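Local coordinates for protein KLLA0F12672p (Kluyveromyces lactis, PDB 4M3O) that probably dephosphorylates the C-terminal repeat domain of RNA polymerase II, the piece here being the zinc-binding N-terminal domain of Rtr1, at residues Q121-Q126 and S147-L152. Numbering follows the deposited sequence.
Sequences QFYQFQ and SEIQLL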
ATOM      1  N   GLN A 121      -9.042   2.937  -6.595  1.00 28.13           N
ATOM      2  CA  GLN A 121      -9.475   1.917  -7.554  1.00 31.46           C
ATOM      3  C   GLN A 121      -8.504   1.741  -8.774  1.00 33.70           C
ATOM      4  O   GLN A 121      -8.139   0.624  -9.158  1.00 33.91           O
ATOM      5  CB  GLN A 121     -10.783   2.407  -8.206  1.00 32.99           C
ATOM      6  CG  GLN A 121     -11.972   2.343  -7.287  1.00 36.75           C
ATOM      7  CD  GLN A 121     -13.251   2.628  -8.073  1.00 40.16           C
ATOM      8  OE1 GLN A 121     -13.375   3.651  -8.743  1.00 32.99           O
ATOM      9  NE2 GLN A 121     -14.155   1.682  -8.062  1.00 40.16           N
ATOM     10  N   PHE A 122      -8.082   2.876  -9.325  1.00 30.40           N
ATOM     11  CA  PHE A 122      -7.171   2.907 -10.457  1.00 32.38           C
ATOM     12  C   PHE A 122      -5.893   2.161 -10.102  1.00 33.25           C
ATOM     13  O   PHE A 122      -5.407   1.302 -10.874  1.00 27.46           O
ATOM     14  CB  PHE A 122      -6.891   4.361 -10.835  1.00 32.46           C
ATOM     15  CG  PHE A 122      -6.090   4.550 -12.106  1.00 32.97           C
ATOM     16  CD1 PHE A 122      -4.707   4.634 -12.073  1.00 35.21           C
ATOM     17  CD2 PHE A 122      -6.720   4.705 -13.364  1.00 39.75           C
ATOM     18  CE1 PHE A 122      -3.968   4.872 -13.247  1.00 32.75           C
ATOM     19  CE2 PHE A 122      -5.966   4.892 -14.547  1.00 37.51           C
ATOM     20  CZ  PHE A 122      -4.590   4.991 -14.463  1.00 35.41           C
ATOM     21  N   TYR A 123      -5.366   2.455  -8.916  1.00 32.12           N
ATOM     22  CA  TYR A 123      -4.151   1.772  -8.452  1.00 29.64           C
ATOM     23  C   TYR A 123      -4.416   0.283  -8.212  1.00 29.72           C
ATOM     24  O   TYR A 123      -3.631  -0.539  -8.620  1.00 30.59           O
ATOM     25  CB  TYR A 123      -3.639   2.437  -7.191  1.00 31.35           C
ATOM     26  CG  TYR A 123      -2.354   1.943  -6.619  1.00 30.82           C
ATOM     27  CD1 TYR A 123      -1.135   2.276  -7.202  1.00 31.38           C
ATOM     28  CD2 TYR A 123      -2.345   1.166  -5.461  1.00 34.57           C
ATOM     29  CE1 TYR A 123       0.047   1.818  -6.649  1.00 31.55           C
ATOM     30  CE2 TYR A 123      -1.155   0.722  -4.876  1.00 36.98           C
ATOM     31  CZ  TYR A 123       0.048   1.053  -5.491  1.00 33.12           C
ATOM     32  OH  TYR A 123       1.226   0.645  -4.902  1.00 30.14           O
ATOM     33  N   GLN A 124      -5.514  -0.051  -7.528  1.00 30.16           N
ATOM     34  CA  GLN A 124      -5.811  -1.434  -7.155  1.00 31.44           C
ATOM     35  C   GLN A 124      -6.023  -2.279  -8.358  1.00 31.67           C
ATOM     36  O   GLN A 124      -5.542  -3.422  -8.407  1.00 34.32           O
ATOM     37  CB  GLN A 124      -7.036  -1.525  -6.231  1.00 34.82           C
ATOM     38  CG  GLN A 124      -7.257  -2.954  -5.833  1.00 37.96           C
ATOM     39  CD  GLN A 124      -8.548  -3.189  -5.116  1.00 41.05           C
ATOM     40  OE1 GLN A 124      -9.563  -2.751  -5.569  1.00 39.66           O
ATOM     41  NE2 GLN A 124      -8.514  -3.960  -4.022  1.00 37.88           N
ATOM     42  N   PHE A 125      -6.788  -1.761  -9.330  1.00 30.93           N
ATOM     43  CA  PHE A 125      -7.005  -2.509 -10.577  1.00 35.50           C
ATOM     44  C   PHE A 125      -5.701  -2.993 -11.217  1.00 31.70           C
ATOM     45  O   PHE A 125      -5.704  -4.016 -11.895  1.00 35.15           O
ATOM     46  CB  PHE A 125      -7.758  -1.656 -11.610  1.00 35.52           C
ATOM     47  CG  PHE A 125      -9.158  -1.328 -11.223  1.00 41.32           C
ATOM     48  CD1 PHE A 125      -9.894  -2.172 -10.457  1.00 45.94           C
ATOM     49  CD2 PHE A 125      -9.759  -0.186 -11.713  1.00 44.57           C
ATOM     50  CE1 PHE A 125     -11.204  -1.868 -10.113  1.00 58.16           C
ATOM     51  CE2 PHE A 125     -11.054   0.132 -11.398  1.00 45.01           C
ATOM     52  CZ  PHE A 125     -11.797  -0.719 -10.602  1.00 51.16           C
ATOM     53  N   GLN A 126      -4.586  -2.314 -10.983  1.00 29.98           N
ATOM     54  CA  GLN A 126      -3.378  -2.736 -11.650  1.00 32.09           C
ATOM     55  C   GLN A 126      -2.550  -3.703 -10.804  1.00 34.89           C
ATOM     56  O   GLN A 126      -1.551  -4.176 -11.243  1.00 33.60           O
ATOM     57  CB  GLN A 126      -2.496  -1.530 -11.974  1.00 33.58           C
ATOM     58  CG  GLN A 126      -3.169  -0.525 -12.911  1.00 32.62           C
ATOM     59  CD  GLN A 126      -2.378   0.760 -12.897  1.00 32.63           C
ATOM     60  OE1 GLN A 126      -1.345   0.825 -13.488  1.00 32.85           O
ATOM     61  NE2 GLN A 126      -2.852   1.778 -12.208  1.00 34.07           N
ATOM     62  N   SER A 147       5.691  -4.578 -15.261  1.00 66.44           N
ATOM     63  CA  SER A 147       5.076  -3.433 -15.891  1.00 60.45           C
ATOM     64  C   SER A 147       5.099  -2.302 -14.925  1.00 55.94           C
ATOM     65  O   SER A 147       5.212  -2.515 -13.746  1.00 55.43           O
ATOM     66  CB  SER A 147       3.660  -3.729 -16.310  1.00 59.47           C
ATOM     67  OG  SER A 147       2.860  -4.023 -15.202  1.00 63.27           O
ATOM     68  N   GLU A 148       5.010  -1.094 -15.429  1.00 47.67           N
ATOM     69  CA  GLU A 148       5.069   0.050 -14.575  1.00 51.08           C
ATOM     70  C   GLU A 148       3.675   0.475 -14.226  1.00 45.72           C
ATOM     71  O   GLU A 148       2.848   0.642 -15.079  1.00 41.94           O
ATOM     72  CB  GLU A 148       5.814   1.187 -15.232  1.00 61.69           C
ATOM     73  CG  GLU A 148       5.315   2.540 -14.782  1.00 77.21           C
ATOM     74  CD  GLU A 148       6.230   3.243 -13.812  1.00 81.27           C
ATOM     75  OE1 GLU A 148       6.818   4.278 -14.167  1.00 95.89           O
ATOM     76  OE2 GLU A 148       6.344   2.773 -12.676  1.00 81.52           O
ATOM     77  N   ILE A 149       3.435   0.629 -12.945  1.00 39.60           N
ATOM     78  CA  ILE A 149       2.118   0.902 -12.427  1.00 40.87           C
ATOM     79  C   ILE A 149       1.892   2.388 -12.701  1.00 35.23           C
ATOM     80  O   ILE A 149       2.822   3.159 -12.597  1.00 40.34           O
ATOM     81  CB  ILE A 149       1.997   0.586 -10.897  1.00 46.80           C
ATOM     82  CG1 ILE A 149       2.461  -0.829 -10.595  1.00 55.84           C
ATOM     83  CG2 ILE A 149       0.549   0.693 -10.414  1.00 43.58           C
ATOM     84  CD1 ILE A 149       1.747  -1.966 -11.315  1.00 64.18           C
ATOM     85  N   GLN A 150       0.663   2.749 -13.035  1.00 33.38           N
ATOM     86  CA  GLN A 150       0.281   4.121 -13.389  1.00 36.41           C
ATOM     87  C   GLN A 150      -0.514   4.702 -12.209  1.00 34.43           C
ATOM     88  O   GLN A 150      -1.340   3.986 -11.624  1.00 33.21           O
ATOM     89  CB  GLN A 150      -0.682   4.091 -14.549  1.00 34.90           C
ATOM     90  CG  GLN A 150      -0.270   3.363 -15.792  1.00 41.79           C
ATOM     91  CD  GLN A 150       0.757   4.182 -16.479  1.00 42.98           C
ATOM     92  OE1 GLN A 150       0.463   5.240 -17.104  1.00 35.08           O
ATOM     93  NE2 GLN A 150       1.992   3.793 -16.236  1.00 46.23           N
ATOM     94  N   LEU A 151      -0.318   5.976 -11.924  1.00 34.21           N
ATOM     95  CA  LEU A 151      -1.057   6.644 -10.843  1.00 35.00           C
ATOM     96  C   LEU A 151      -1.984   7.702 -11.462  1.00 33.70           C
ATOM     97  O   LEU A 151      -1.582   8.430 -12.311  1.00 27.87           O
ATOM     98  CB  LEU A 151      -0.075   7.366  -9.920  1.00 35.31           C
ATOM     99  CG  LEU A 151       0.830   6.425  -9.151  1.00 37.48           C
ATOM    100  CD1 LEU A 151       1.686   7.221  -8.195  1.00 45.16           C
ATOM    101  CD2 LEU A 151       0.092   5.376  -8.393  1.00 40.19           C
ATOM    102  N   LEU A 152      -3.203   7.804 -11.017  1.00 29.14           N
ATOM    103  CA  LEU A 152      -4.117   8.762 -11.555  1.00 34.07           C
ATOM    104  C   LEU A 152      -3.972  10.130 -10.925  1.00 35.12           C
ATOM    105  O   LEU A 152      -4.036  10.245  -9.738  1.00 36.37           O
ATOM    106  CB  LEU A 152      -5.520   8.251 -11.338  1.00 32.23           C
ATOM    107  CG  LEU A 152      -6.659   9.153 -11.724  1.00 35.44           C
ATOM    108  CD1 LEU A 152      -6.659   9.374 -13.218  1.00 34.59           C
ATOM    109  CD2 LEU A 152      -7.954   8.559 -11.265  1.00 34.94           C
TER
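Residues 148-152 run extended, without forming a regular strand, antiparallel to the C-terminal part of helix 114-125 and Gln-126, the CA atoms of Tyr-123 and Leu-151 lying 6.2 Å apart, with Phe-122 opposite Leu-152 and Gln-126 opposite Ile-149. The side-chain amide of Gln-126 reads the backbone of Gln-150 at both polar ends. Gln-150 N donates to OE1 of Gln-126, nearly straight at 167°. In return, Gln-126 NE2 donates to Gln-150 O at 2.7 Å. The second N-H of NE2 goes back to Phe-122 O at 2.9 Å, from above that carbonyl plane, so three bonds fix the amide's rotation. A leucine in its place would probably leave Gln-150 N and O, and Phe-122 O, without these partners. Phe-122, with CG anti to the backbone N (chi1 -173°), reaches out to the segment; Leu-152 CB sits over one ring face in a CH-pi contact, 4.0 Å from the centroid, while Gln-150 O lies at the edge, 3.2 Å from CE1. Deeper down, Tyr-123 CD1 meets Leu-151 CD2 at 3.5 Å, the two side chains running side by side, and Ile-149 CG2 also touches this ring. The Tyr-123 hydroxyl hydrogen-bonds to Met-49 O, tying in helix 46-52. This is a glutamine side chain pairing with a peptide backbone, here packing the chain near the end of this N-terminal domain onto the helix that carries zinc ligand His-116.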